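Local coordinates for protein putative oxidoreductase (Gluconobacter oxydans, PDB 3WJ7) that belongs to the short-chain dehydrogenase/reductase family and probably carries out nicotinamide-dependent oxidation or reduction of carbonyl compounds, at residues N13-T19 with G77-H83; M110-L114 with K172-A176; M207-E212 with L249-F253; A278-E282 with V294-L299. All coordinates share one frame; numbering follows the deposited sequence.

Contact 1: residues N13-T19 with G77-H83; sequences NDVTLVT and GVKILFH
Val15-Val18 and Ile80-His83 run side by side as parallel strands, their axes 4.8 Å apart at closest approach and 14° from parallel, within the Rossmann-fold sheet of this SDR-family protein. Leu17 bonds through both its N and its O: N donates to Ile80 O at 2.8 Å, and O accepts from Phe82 N. Thr19 N then reaches Phe82 O. The register slips by one residue between Val15 and Thr16, a beta bulge at which Val15 O takes a good bond from Lys79 N (2.9 Å) and only a weak one from Ile80 N. Gly77, whose O accepts from Asn13 N, has a positive phi of 78°, easily adopted without a side chain. Beyond the bulge Leu17 and Leu81 lie alongside, with Leu17 CD2 3.8 Å from Leu81 CD1; branched aliphatic side chains suit this buried face, where Leu109 and Val118 pack on Leu81. On the other sheet face Thr16 and Val18 meet Ile80 and Phe82, and Leu33 of helix 24-35 packs on Thr16, Val18 and Phe82. With CG2 of Thr16 anti to its nitrogen (chi1 -66° for OG1), the methyl touches the edge of the Phe82 ring, 3.8 Å from CD2, while OG1 lies beside Ile80 CB and bonds His38. A valine in place of Thr16 would probably keep the ring contact but leave His38 ND1 without its hydroxyl mate. At the far end, His83 is held at both ring nitrogens: NE2 bonds Thr106, and ND1 meets Thr19 OG1 in the imidazole plane at 2.9 Å.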
loop_
_atom_site.group_PDB
_atom_site.type_symbol
_atom_site.label_atom_id
_atom_site.label_comp_id
_atom_site.label_asym_id
_atom_site.label_seq_id
_atom_site.Cartn_x
_atom_site.Cartn_y
_atom_site.Cartn_z
ATOM N N ASN A 13 -35.955 22.109 1.509
ATOM C CA ASN A 13 -35.676 23.523 1.936
ATOM C C ASN A 13 -35.097 23.602 3.360
ATOM O O ASN A 13 -34.460 24.589 3.733
ATOM C CB ASN A 13 -36.969 24.354 1.864
ATOM C CG ASN A 13 -36.718 25.805 1.475
ATOM O OD1 ASN A 13 -35.581 26.192 1.196
ATOM N ND2 ASN A 13 -37.783 26.613 1.444
ATOM N N ASP A 14 -35.304 22.530 4.123
ATOM C CA ASP A 14 -35.226 22.541 5.573
ATOM C C ASP A 14 -34.644 21.223 6.068
ATOM O O ASP A 14 -34.772 20.861 7.245
ATOM C CB ASP A 14 -36.642 22.717 6.124
ATOM C CG ASP A 14 -37.709 22.066 5.212
ATOM O OD1 ASP A 14 -37.457 20.951 4.677
ATOM O OD2 ASP A 14 -38.793 22.683 5.008
ATOM N N VAL A 15 -34.006 20.493 5.159
ATOM C CA VAL A 15 -33.469 19.175 5.498
ATOM C C VAL A 15 -32.009 19.268 5.950
ATOM O O VAL A 15 -31.219 20.014 5.371
ATOM C CB VAL A 15 -33.606 18.180 4.333
ATOM C CG1 VAL A 15 -33.052 16.822 4.729
ATOM C CG2 VAL A 15 -35.056 18.068 3.907
ATOM N N THR A 16 -31.700 18.541 7.025
ATOM C CA THR A 16 -30.349 18.313 7.499
ATOM C C THR A 16 -29.903 16.891 7.059
ATOM O O THR A 16 -30.521 15.881 7.415
ATOM C CB THR A 16 -30.338 18.540 9.009
ATOM O OG1 THR A 16 -30.609 19.913 9.238
ATOM C CG2 THR A 16 -28.993 18.233 9.649
ATOM N N LEU A 17 -28.886 16.830 6.203
ATOM C CA LEU A 17 -28.305 15.533 5.784
ATOM C C LEU A 17 -27.109 15.198 6.675
ATOM O O LEU A 17 -26.191 16.006 6.778
ATOM C CB LEU A 17 -27.869 15.562 4.309
ATOM C CG LEU A 17 -27.071 14.366 3.709
ATOM C CD1 LEU A 17 -27.911 13.099 3.569
ATOM C CD2 LEU A 17 -26.500 14.716 2.344
ATOM N N VAL A 18 -27.113 14.035 7.329
ATOM C CA VAL A 18 -25.902 13.569 8.019
ATOM C C VAL A 18 -25.390 12.315 7.370
ATOM O O VAL A 18 -26.180 11.474 7.011
ATOM C CB VAL A 18 -26.023 13.420 9.572
ATOM C CG1 VAL A 18 -27.388 13.784 10.130
ATOM C CG2 VAL A 18 -25.512 12.066 10.052
ATOM N N THR A 19 -24.084 12.211 7.155
ATOM C CA THR A 19 -23.507 10.994 6.586
ATOM C C THR A 19 -22.844 10.295 7.731
ATOM O O THR A 19 -22.678 10.910 8.777
ATOM C CB THR A 19 -22.398 11.280 5.579
ATOM O OG1 THR A 19 -21.287 11.881 6.264
ATOM C CG2 THR A 19 -22.905 12.178 4.468
ATOM N N GLY A 77 -32.862 19.407 -1.806
ATOM C CA GLY A 77 -33.666 20.055 -0.756
ATOM C C GLY A 77 -32.957 20.198 0.577
ATOM O O GLY A 77 -33.603 20.471 1.608
ATOM N N VAL A 78 -31.628 20.001 0.571
ATOM C CA VAL A 78 -30.810 19.984 1.817
ATOM C C VAL A 78 -30.176 21.353 2.159
ATOM O O VAL A 78 -29.447 21.904 1.372
ATOM C CB VAL A 78 -29.703 18.889 1.735
ATOM C CG1 VAL A 78 -28.713 18.998 2.899
ATOM C CG2 VAL A 78 -30.320 17.487 1.635
ATOM N N LYS A 79 -30.414 21.879 3.348
ATOM C CA LYS A 79 -29.867 23.169 3.728
ATOM C C LYS A 79 -28.501 23.030 4.427
ATOM O O LYS A 79 -27.619 23.916 4.302
ATOM C CB LYS A 79 -30.884 23.873 4.661
ATOM C CG LYS A 79 -30.378 25.135 5.373
ATOM C CD LYS A 79 -31.368 25.644 6.424
ATOM C CE LYS A 79 -31.085 27.099 6.817
ATOM N NZ LYS A 79 -31.286 27.328 8.280
ATOM N N ILE A 80 -28.375 21.944 5.200
ATOM C CA ILE A 80 -27.270 21.707 6.134
ATOM C C ILE A 80 -26.759 20.258 6.035
ATOM O O ILE A 80 -27.534 19.273 6.014
ATOM C CB ILE A 80 -27.690 21.952 7.592
ATOM C CG1 ILE A 80 -27.975 23.447 7.863
ATOM C CG2 ILE A 80 -26.627 21.473 8.562
ATOM C CD1 ILE A 80 -29.041 23.604 8.926
ATOM N N LEU A 81 -25.441 20.165 5.975
ATOM C CA LEU A 81 -24.749 18.930 5.850
ATOM C C LEU A 81 -23.747 18.772 7.004
ATOM O O LEU A 81 -22.900 19.648 7.258
ATOM C CB LEU A 81 -24.036 18.866 4.509
ATOM C CG LEU A 81 -23.074 17.672 4.413
ATOM C CD1 LEU A 81 -23.833 16.337 4.464
ATOM C CD2 LEU A 81 -22.227 17.755 3.158
ATOM N N PHE A 82 -23.903 17.648 7.702
ATOM C CA PHE A 82 -22.924 17.102 8.640
ATOM C C PHE A 82 -22.215 15.924 7.982
ATOM O O PHE A 82 -22.828 14.875 7.773
ATOM C CB PHE A 82 -23.614 16.624 9.912
ATOM C CG PHE A 82 -24.100 17.725 10.753
ATOM C CD1 PHE A 82 -23.344 18.179 11.817
ATOM C CD2 PHE A 82 -25.316 18.354 10.464
ATOM C CE1 PHE A 82 -23.805 19.241 12.626
ATOM C CE2 PHE A 82 -25.768 19.412 11.243
ATOM C CZ PHE A 82 -25.025 19.852 12.335
ATOM N N HIS A 83 -20.946 16.086 7.659
ATOM C CA HIS A 83 -20.178 14.990 7.071
ATOM C C HIS A 83 -19.428 14.293 8.171
ATOM O O HIS A 83 -18.453 14.815 8.649
ATOM C CB HIS A 83 -19.163 15.495 6.036
ATOM C CG HIS A 83 -18.371 14.392 5.395
ATOM N ND1 HIS A 83 -18.783 13.071 5.416
ATOM C CD2 HIS A 83 -17.204 14.412 4.702
ATOM C CE1 HIS A 83 -17.902 12.332 4.773
ATOM N NE2 HIS A 83 -16.936 13.122 4.334
#

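Contact 2: residues M110-L114 with K172-A176; sequences MLAAL and KNLPA
Leu174 packs across the side of Met110 where the loop leading from helix 153-172 into strand 176-185 passes helix 95-115, within the alternating helices and strands of the Rossmann fold. Apolar packing carries the contact. The two side chains cross at about a right angle, and both methyls of Leu174 are used: CD2 lies 4.0 Å from Met110 SD, whereas CD1 rests 3.4 Å from Met110 O. That carbonyl is already engaged in the helix by Leu114 N, so a hydrocarbon neighbour costs it no bond. Leu174 turns CG anti to its nitrogen (chi1 -171°), which directs the branch at the helix; Leu168 and Ile121 enclose it further. One turn along, Leu114 crosses the aliphatic start of Lys172, its CD2 4.1 Å from Lys172 CB, and brings CD1 near the Pro175 ring. A long lysine suits this margin because its methylenes can cover leucine while the amine extends beyond them. No hydrogen bond crosses between the two segments; the loop backbone bonds Leu168, Ile121 and Gly237 instead. Asn173 leaves the helix with positive phi, a conformation asparagine accepts readily, and Pro175 centres an inverse gamma turn closed by a weak bond from Ala176 N to Leu174 O at 2.7 Å.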
loop_
_atom_site.group_PDB
_atom_site.type_symbol
_atom_site.label_atom_id
_atom_site.label_comp_id
_atom_site.label_asym_id
_atom_site.label_seq_id
_atom_site.Cartn_x
_atom_site.Cartn_y
_atom_site.Cartn_z
ATOM N N MET A 110 -18.203 17.237 -0.760
ATOM C CA MET A 110 -18.071 18.687 -0.661
ATOM C C MET A 110 -18.439 19.428 -1.964
ATOM O O MET A 110 -19.181 20.404 -1.952
ATOM C CB MET A 110 -16.669 19.072 -0.191
ATOM C CG MET A 110 -16.311 18.647 1.232
ATOM S SD MET A 110 -17.480 19.022 2.571
ATOM C CE MET A 110 -18.143 17.409 2.928
ATOM N N LEU A 111 -17.915 18.963 -3.094
ATOM C CA LEU A 111 -18.265 19.551 -4.362
ATOM C C LEU A 111 -19.760 19.383 -4.669
ATOM O O LEU A 111 -20.394 20.322 -5.137
ATOM C CB LEU A 111 -17.413 18.981 -5.469
ATOM C CG LEU A 111 -15.907 19.298 -5.561
ATOM C CD1 LEU A 111 -15.298 18.609 -6.792
ATOM C CD2 LEU A 111 -15.663 20.792 -5.633
ATOM N N ALA A 112 -20.325 18.209 -4.379
ATOM C CA ALA A 112 -21.766 17.972 -4.605
ATOM C C ALA A 112 -22.667 18.877 -3.786
ATOM O O ALA A 112 -23.666 19.379 -4.310
ATOM C CB ALA A 112 -22.145 16.502 -4.409
ATOM N N ALA A 113 -22.313 19.102 -2.522
ATOM C CA ALA A 113 -23.090 19.994 -1.610
ATOM C C ALA A 113 -23.019 21.454 -2.063
ATOM O O ALA A 113 -23.958 22.260 -1.874
ATOM C CB ALA A 113 -22.569 19.891 -0.197
ATOM N N LEU A 114 -21.875 21.778 -2.639
ATOM C CA LEU A 114 -21.630 23.079 -3.194
ATOM C C LEU A 114 -22.561 23.238 -4.375
ATOM O O LEU A 114 -23.345 24.188 -4.424
ATOM C CB LEU A 114 -20.172 23.171 -3.642
ATOM C CG LEU A 114 -19.628 24.515 -4.088
ATOM C CD1 LEU A 114 -19.792 25.524 -2.970
ATOM C CD2 LEU A 114 -18.167 24.383 -4.449
ATOM N N LYS A 172 -13.023 27.972 -3.378
ATOM C CA LYS A 172 -14.343 27.841 -3.976
ATOM C C LYS A 172 -15.422 28.265 -3.005
ATOM O O LYS A 172 -16.600 28.040 -3.261
ATOM C CB LYS A 172 -14.585 26.417 -4.505
ATOM C CG LYS A 172 -13.531 25.963 -5.501
ATOM C CD LYS A 172 -13.995 24.777 -6.313
ATOM C CE LYS A 172 -13.233 24.715 -7.632
ATOM N NZ LYS A 172 -13.730 23.620 -8.524
ATOM N N ASN A 173 -15.027 28.883 -1.894
ATOM C CA ASN A 173 -16.014 29.426 -0.931
ATOM C C ASN A 173 -17.070 28.411 -0.444
ATOM O O ASN A 173 -18.254 28.738 -0.262
ATOM C CB ASN A 173 -16.647 30.701 -1.493
ATOM C CG ASN A 173 -15.600 31.622 -2.109
ATOM O OD1 ASN A 173 -14.863 32.317 -1.394
ATOM N ND2 ASN A 173 -15.486 31.584 -3.441
ATOM N N LEU A 174 -16.599 27.178 -0.239
ATOM C CA LEU A 174 -17.321 26.127 0.489
ATOM C C LEU A 174 -17.773 26.600 1.920
ATOM O O LEU A 174 -16.994 27.061 2.728
ATOM C CB LEU A 174 -16.459 24.860 0.538
ATOM C CG LEU A 174 -17.173 23.629 1.084
ATOM C CD1 LEU A 174 -17.968 22.896 0.011
ATOM C CD2 LEU A 174 -16.198 22.703 1.802
ATOM N N PRO A 175 -19.059 26.533 2.210
ATOM C CA PRO A 175 -19.407 27.181 3.469
ATOM C C PRO A 175 -19.232 26.210 4.637
ATOM O O PRO A 175 -20.199 25.888 5.342
ATOM C CB PRO A 175 -20.871 27.543 3.251
ATOM C CG PRO A 175 -21.366 26.488 2.315
ATOM C CD PRO A 175 -20.238 26.268 1.366
ATOM N N ALA A 176 -18.010 25.718 4.805
ATOM C CA ALA A 176 -17.725 24.654 5.791
ATOM C C ALA A 176 -17.070 25.152 7.078
ATOM O O ALA A 176 -16.213 26.065 7.074
ATOM C CB ALA A 176 -16.890 23.529 5.164
#

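Contact 3: residues M207-E212 with L249-F253; sequences MPAYVE and LGDLF
Met207 sets its terminal methyl over the centre of one face of the Phe253 ring, CE 3.3 Å from the ring centroid and nearly on the ring normal. This CH-pi contact is joined by SD, which also lies over that face, 4.0 Å from the centroid, making a Met-aromatic pair. The thioether reaches so far because its chain is extended through chi2 and bends only at chi3 (75°). Methionine suits the place, being long, flexible and polarisable; Cys202 of helix 194-203 packs on it, and a bound mercury ion lies about 4 Å from its side chain. The edge of Phe253 is turned to a second partner: it points into the face of Tyr210 in a T-shaped stack, centroids 5.0 Å apart and planes at 73°. Tyr210 continues past the phenylalanine to bring its hydroxyl beside the CA of Gly250, a residue with no side chain to stand in between. Leu249 fills the next place, its CD2 resting 3.4 Å from Val211 O. Polar contact comes from Glu212, whose OE1 accepts from Gly250 N at 3.1 Å, met on the syn side and 16° out of the carboxylate plane. A carboxylate at this first helical turn would probably be stabilised by the positive end of the helix dipole; its other oxygen has a long, weak ion pair with Lys268. Trp283 of the second subunit packs on Met207 and Tyr210. The whole is an aromatic and methionine cluster by which the short strand 209-211 and the residues before it pack on helix 249-259, beside a subunit interface in the C-terminal part of an extended-SDR fold.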
loop_
_atom_site.group_PDB
_atom_site.type_symbol
_atom_site.label_atom_id
_atom_site.label_comp_id
_atom_site.label_asym_id
_atom_site.label_seq_id
_atom_site.Cartn_x
_atom_site.Cartn_y
_atom_site.Cartn_z
ATOM N N MET A 207 -5.989 -7.899 29.776
ATOM C CA MET A 207 -4.989 -7.024 29.169
ATOM C C MET A 207 -3.738 -6.929 30.029
ATOM O O MET A 207 -3.608 -6.027 30.856
ATOM C CB MET A 207 -5.565 -5.649 28.868
ATOM C CG MET A 207 -4.683 -4.730 28.034
ATOM S SD MET A 207 -5.514 -3.138 28.086
ATOM C CE MET A 207 -5.062 -2.696 29.763
ATOM N N PRO A 208 -2.796 -7.855 29.813
ATOM C CA PRO A 208 -1.676 -7.993 30.741
ATOM C C PRO A 208 -0.631 -6.892 30.578
ATOM O O PRO A 208 0.015 -6.518 31.548
ATOM C CB PRO A 208 -1.081 -9.371 30.384
ATOM C CG PRO A 208 -1.696 -9.775 29.061
ATOM C CD PRO A 208 -2.618 -8.679 28.599
ATOM N N ALA A 209 -0.489 -6.388 29.353
ATOM C CA ALA A 209 0.568 -5.440 29.000
ATOM C C ALA A 209 0.008 -4.354 28.113
ATOM O O ALA A 209 -1.102 -4.487 27.555
ATOM C CB ALA A 209 1.727 -6.140 28.299
ATOM N N TYR A 210 0.778 -3.274 28.013
ATOM C CA TYR A 210 0.415 -2.127 27.216
ATOM C C TYR A 210 1.614 -1.218 27.136
ATOM O O TYR A 210 2.496 -1.276 27.987
ATOM C CB TYR A 210 -0.789 -1.370 27.817
ATOM C CG TYR A 210 -0.524 -0.582 29.070
ATOM C CD1 TYR A 210 -0.235 0.781 29.015
ATOM C CD2 TYR A 210 -0.590 -1.180 30.315
ATOM C CE1 TYR A 210 0.030 1.515 30.173
ATOM C CE2 TYR A 210 -0.350 -0.457 31.485
ATOM C CZ TYR A 210 -0.050 0.884 31.412
ATOM O OH TYR A 210 0.191 1.591 32.575
ATOM N N VAL A 211 1.613 -0.365 26.122
ATOM C CA VAL A 211 2.671 0.599 25.867
ATOM C C VAL A 211 2.130 1.954 26.261
ATOM O O VAL A 211 1.045 2.345 25.814
ATOM C CB VAL A 211 3.080 0.589 24.373
ATOM C CG1 VAL A 211 4.182 1.591 24.118
ATOM C CG2 VAL A 211 3.501 -0.819 23.934
ATOM N N GLU A 212 2.873 2.646 27.119
ATOM C CA GLU A 212 2.464 3.918 27.694
ATOM C C GLU A 212 2.344 4.943 26.577
ATOM O O GLU A 212 3.103 4.938 25.605
ATOM C CB GLU A 212 3.487 4.385 28.755
ATOM C CG GLU A 212 3.167 5.668 29.551
ATOM C CD GLU A 212 1.806 5.652 30.311
ATOM O OE1 GLU A 212 0.733 5.519 29.686
ATOM O OE2 GLU A 212 1.782 5.807 31.548
ATOM N N LEU A 249 -2.210 6.708 29.324
ATOM C CA LEU A 249 -2.923 5.473 29.091
ATOM C C LEU A 249 -2.954 4.649 30.399
ATOM O O LEU A 249 -3.955 3.999 30.719
ATOM C CB LEU A 249 -2.272 4.738 27.911
ATOM C CG LEU A 249 -3.009 3.639 27.153
ATOM C CD1 LEU A 249 -4.408 4.037 26.700
ATOM C CD2 LEU A 249 -2.196 3.189 25.942
ATOM N N GLY A 250 -1.858 4.705 31.163
ATOM C CA GLY A 250 -1.770 4.052 32.471
ATOM C C GLY A 250 -2.864 4.547 33.416
ATOM O O GLY A 250 -3.526 3.736 34.107
ATOM N N ASP A 251 -3.082 5.863 33.419
ATOM C CA ASP A 251 -4.099 6.472 34.273
ATOM C C ASP A 251 -5.488 6.047 33.850
ATOM O O ASP A 251 -6.318 5.720 34.688
ATOM C CB ASP A 251 -3.973 7.995 34.282
ATOM C CG ASP A 251 -2.688 8.469 34.952
ATOM O OD1 ASP A 251 -2.184 7.776 35.868
ATOM O OD2 ASP A 251 -2.161 9.527 34.546
ATOM N N LEU A 252 -5.722 6.052 32.547
ATOM C CA LEU A 252 -6.931 5.506 31.974
ATOM C C LEU A 252 -7.232 4.095 32.480
ATOM O O LEU A 252 -8.353 3.819 32.910
ATOM C CB LEU A 252 -6.840 5.481 30.441
ATOM C CG LEU A 252 -8.106 4.969 29.756
ATOM C CD1 LEU A 252 -9.324 5.826 30.110
ATOM C CD2 LEU A 252 -7.916 4.908 28.249
ATOM N N PHE A 253 -6.233 3.211 32.404
ATOM C CA PHE A 253 -6.382 1.824 32.845
ATOM C C PHE A 253 -6.547 1.692 34.359
ATOM O O PHE A 253 -7.351 0.884 34.803
ATOM C CB PHE A 253 -5.248 0.943 32.333
ATOM C CG PHE A 253 -5.233 0.785 30.847
ATOM C CD1 PHE A 253 -4.027 0.808 30.153
ATOM C CD2 PHE A 253 -6.424 0.586 30.142
ATOM C CE1 PHE A 253 -4.011 0.657 28.778
ATOM C CE2 PHE A 253 -6.420 0.455 28.777
ATOM C CZ PHE A 253 -5.208 0.486 28.087
#

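Contact 4: residues A278-E282 with V294-L299; sequences ALVSE and VTRETL
Glu282 reaches from helix 275-288 to the start of helix 296-302 with a chain extended beyond CG (chi2 174°), and sets its carboxylate against both the backbone and the side chain of Arg296. OE2 accepts from Arg296 N at 2.6 Å, nearly along its C-O axis, and from Arg296 NE at 3.2 Å on the syn side. OE1 completes the salt bridge through a weak, bent bond from NH2. The carboxylate and guanidinium planes stand 55° apart, so this is no flat two-pronged pairing. Arg296 comes back over the glutamate because its chain turns at chi3 (-66°), and Leu279 CD1 lies over one face of the guanidinium. Shortening Glu282 to an alanine would remove both carboxylate oxygens, which would probably leave Arg296 N without this acceptor and the guanidinium without its mate across the contact. Thr295 caps this helix: OG1 sits between its own backbone N and carbonyl, from where it accepts from Thr298 N at 2.9 Å. Ser281 OG donates to Val294 O at 2.7 Å, a short polar side chain fitting this close crossing. Ala278, with only a methyl, lets segment 294-299 pass close, its CB 3.7 Å from Arg296 N. The two helices meet beside Tyr275 and Leu274, with Phe288 of the second subunit against Ala278, Val294 and Leu299, and Arg296 NH2 also salt-bridged to Asp201 of the third subunit.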
loop_
_atom_site.group_PDB
_atom_site.type_symbol
_atom_site.label_atom_id
_atom_site.label_comp_id
_atom_site.label_asym_id
_atom_site.label_seq_id
_atom_site.Cartn_x
_atom_site.Cartn_y
_atom_site.Cartn_z
ATOM N N ALA A 278 12.840 -0.447 16.855
ATOM C CA ALA A 278 13.000 0.512 15.741
ATOM C C ALA A 278 14.307 0.259 15.009
ATOM O O ALA A 278 14.356 0.194 13.759
ATOM C CB ALA A 278 12.991 1.937 16.268
ATOM N N LEU A 279 15.360 0.092 15.807
ATOM C CA LEU A 279 16.663 -0.128 15.274
ATOM C C LEU A 279 16.716 -1.444 14.519
ATOM O O LEU A 279 17.219 -1.485 13.421
ATOM C CB LEU A 279 17.667 -0.123 16.402
ATOM C CG LEU A 279 19.132 0.017 16.030
ATOM C CD1 LEU A 279 19.351 1.374 15.355
ATOM C CD2 LEU A 279 19.955 -0.159 17.312
ATOM N N VAL A 280 16.176 -2.502 15.100
ATOM C CA VAL A 280 16.218 -3.811 14.476
ATOM C C VAL A 280 15.426 -3.764 13.184
ATOM O O VAL A 280 15.885 -4.218 12.127
ATOM C CB VAL A 280 15.674 -4.918 15.410
ATOM C CG1 VAL A 280 15.775 -6.275 14.735
ATOM C CG2 VAL A 280 16.478 -4.936 16.702
ATOM N N SER A 281 14.233 -3.211 13.287
ATOM C CA SER A 281 13.409 -2.874 12.129
ATOM C C SER A 281 14.167 -2.170 10.983
ATOM O O SER A 281 14.063 -2.593 9.854
ATOM C CB SER A 281 12.210 -2.055 12.609
ATOM O OG SER A 281 11.552 -1.439 11.539
ATOM N N GLU A 282 14.939 -1.125 11.260
ATOM C CA GLU A 282 15.762 -0.506 10.215
ATOM C C GLU A 282 16.768 -1.481 9.668
ATOM O O GLU A 282 16.981 -1.513 8.455
ATOM C CB GLU A 282 16.512 0.718 10.708
ATOM C CG GLU A 282 15.621 1.891 11.089
ATOM C CD GLU A 282 16.375 3.066 11.731
ATOM O OE1 GLU A 282 17.565 3.318 11.389
ATOM O OE2 GLU A 282 15.760 3.768 12.584
ATOM N N VAL A 294 8.783 1.149 10.184
ATOM C CA VAL A 294 9.063 1.798 11.443
ATOM C C VAL A 294 10.555 2.075 11.535
ATOM O O VAL A 294 11.349 1.236 11.157
ATOM C CB VAL A 294 8.606 0.869 12.543
ATOM C CG1 VAL A 294 9.392 1.052 13.818
ATOM C CG2 VAL A 294 7.132 1.086 12.784
ATOM N N THR A 295 10.935 3.272 11.994
ATOM C CA THR A 295 12.351 3.680 12.154
ATOM C C THR A 295 12.475 4.445 13.481
ATOM O O THR A 295 11.451 4.831 14.048
ATOM C CB THR A 295 12.808 4.647 11.016
ATOM O OG1 THR A 295 12.228 5.921 11.220
ATOM C CG2 THR A 295 12.358 4.216 9.632
ATOM N N ARG A 296 13.698 4.698 13.960
ATOM C CA ARG A 296 13.923 5.757 14.977
ATOM C C ARG A 296 13.196 7.065 14.697
ATOM O O ARG A 296 12.589 7.635 15.601
ATOM C CB ARG A 296 15.399 6.057 15.159
ATOM C CG ARG A 296 16.168 4.842 15.654
ATOM C CD ARG A 296 17.653 5.088 15.565
ATOM N NE ARG A 296 18.079 5.210 14.176
ATOM C CZ ARG A 296 19.341 5.288 13.781
ATOM N NH1 ARG A 296 20.306 5.276 14.672
ATOM N NH2 ARG A 296 19.623 5.368 12.486
ATOM N N GLU A 297 13.238 7.539 13.456
ATOM C CA GLU A 297 12.532 8.772 13.048
ATOM C C GLU A 297 11.015 8.621 13.244
ATOM O O GLU A 297 10.308 9.574 13.540
ATOM C CB GLU A 297 12.884 9.167 11.577
ATOM C CG GLU A 297 12.531 10.613 11.177
ATOM C CD GLU A 297 12.225 10.834 9.675
ATOM O OE1 GLU A 297 11.092 10.520 9.198
ATOM O OE2 GLU A 297 13.114 11.366 8.960
ATOM N N THR A 298 10.517 7.407 13.091
ATOM C CA THR A 298 9.107 7.136 13.334
ATOM C C THR A 298 8.754 7.195 14.812
ATOM O O THR A 298 7.828 7.902 15.210
ATOM C CB THR A 298 8.656 5.825 12.647
ATOM O OG1 THR A 298 8.043 6.221 11.427
ATOM C CG2 THR A 298 7.580 5.050 13.432
ATOM N N LEU A 299 9.516 6.467 15.612
ATOM C CA LEU A 299 9.343 6.449 17.030
ATOM C C LEU A 299 9.381 7.846 17.672
ATOM O O LEU A 299 8.643 8.108 18.618
ATOM C CB LEU A 299 10.395 5.539 17.639
ATOM C CG LEU A 299 10.249 5.249 19.123
ATOM C CD1 LEU A 299 8.969 4.486 19.463
ATOM C CD2 LEU A 299 11.459 4.477 19.588
#

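The four contacts follow one another along the chain. Contacts 1 and 2, with centres 13 Å apart, belong to the Rossmann-fold part: strand 78-83 leads on to helix 95-115, and the two touch where His83 CD2 meets Met110 CE at 3.6 Å. Strand pairing and the helix that covers it therefore share packing at His83, Leu81, Met110 and Ala113. Contact 3 lies across the chain's centre from contact 1, centres 41 Å apart, and its centre is 22 Å from that of contact 4. Those two do not touch, but both meet the second subunit, and contact 4 the third, whereas no other chain of the assembly touches contacts 1 and 2; these subunit contacts come late in the chain.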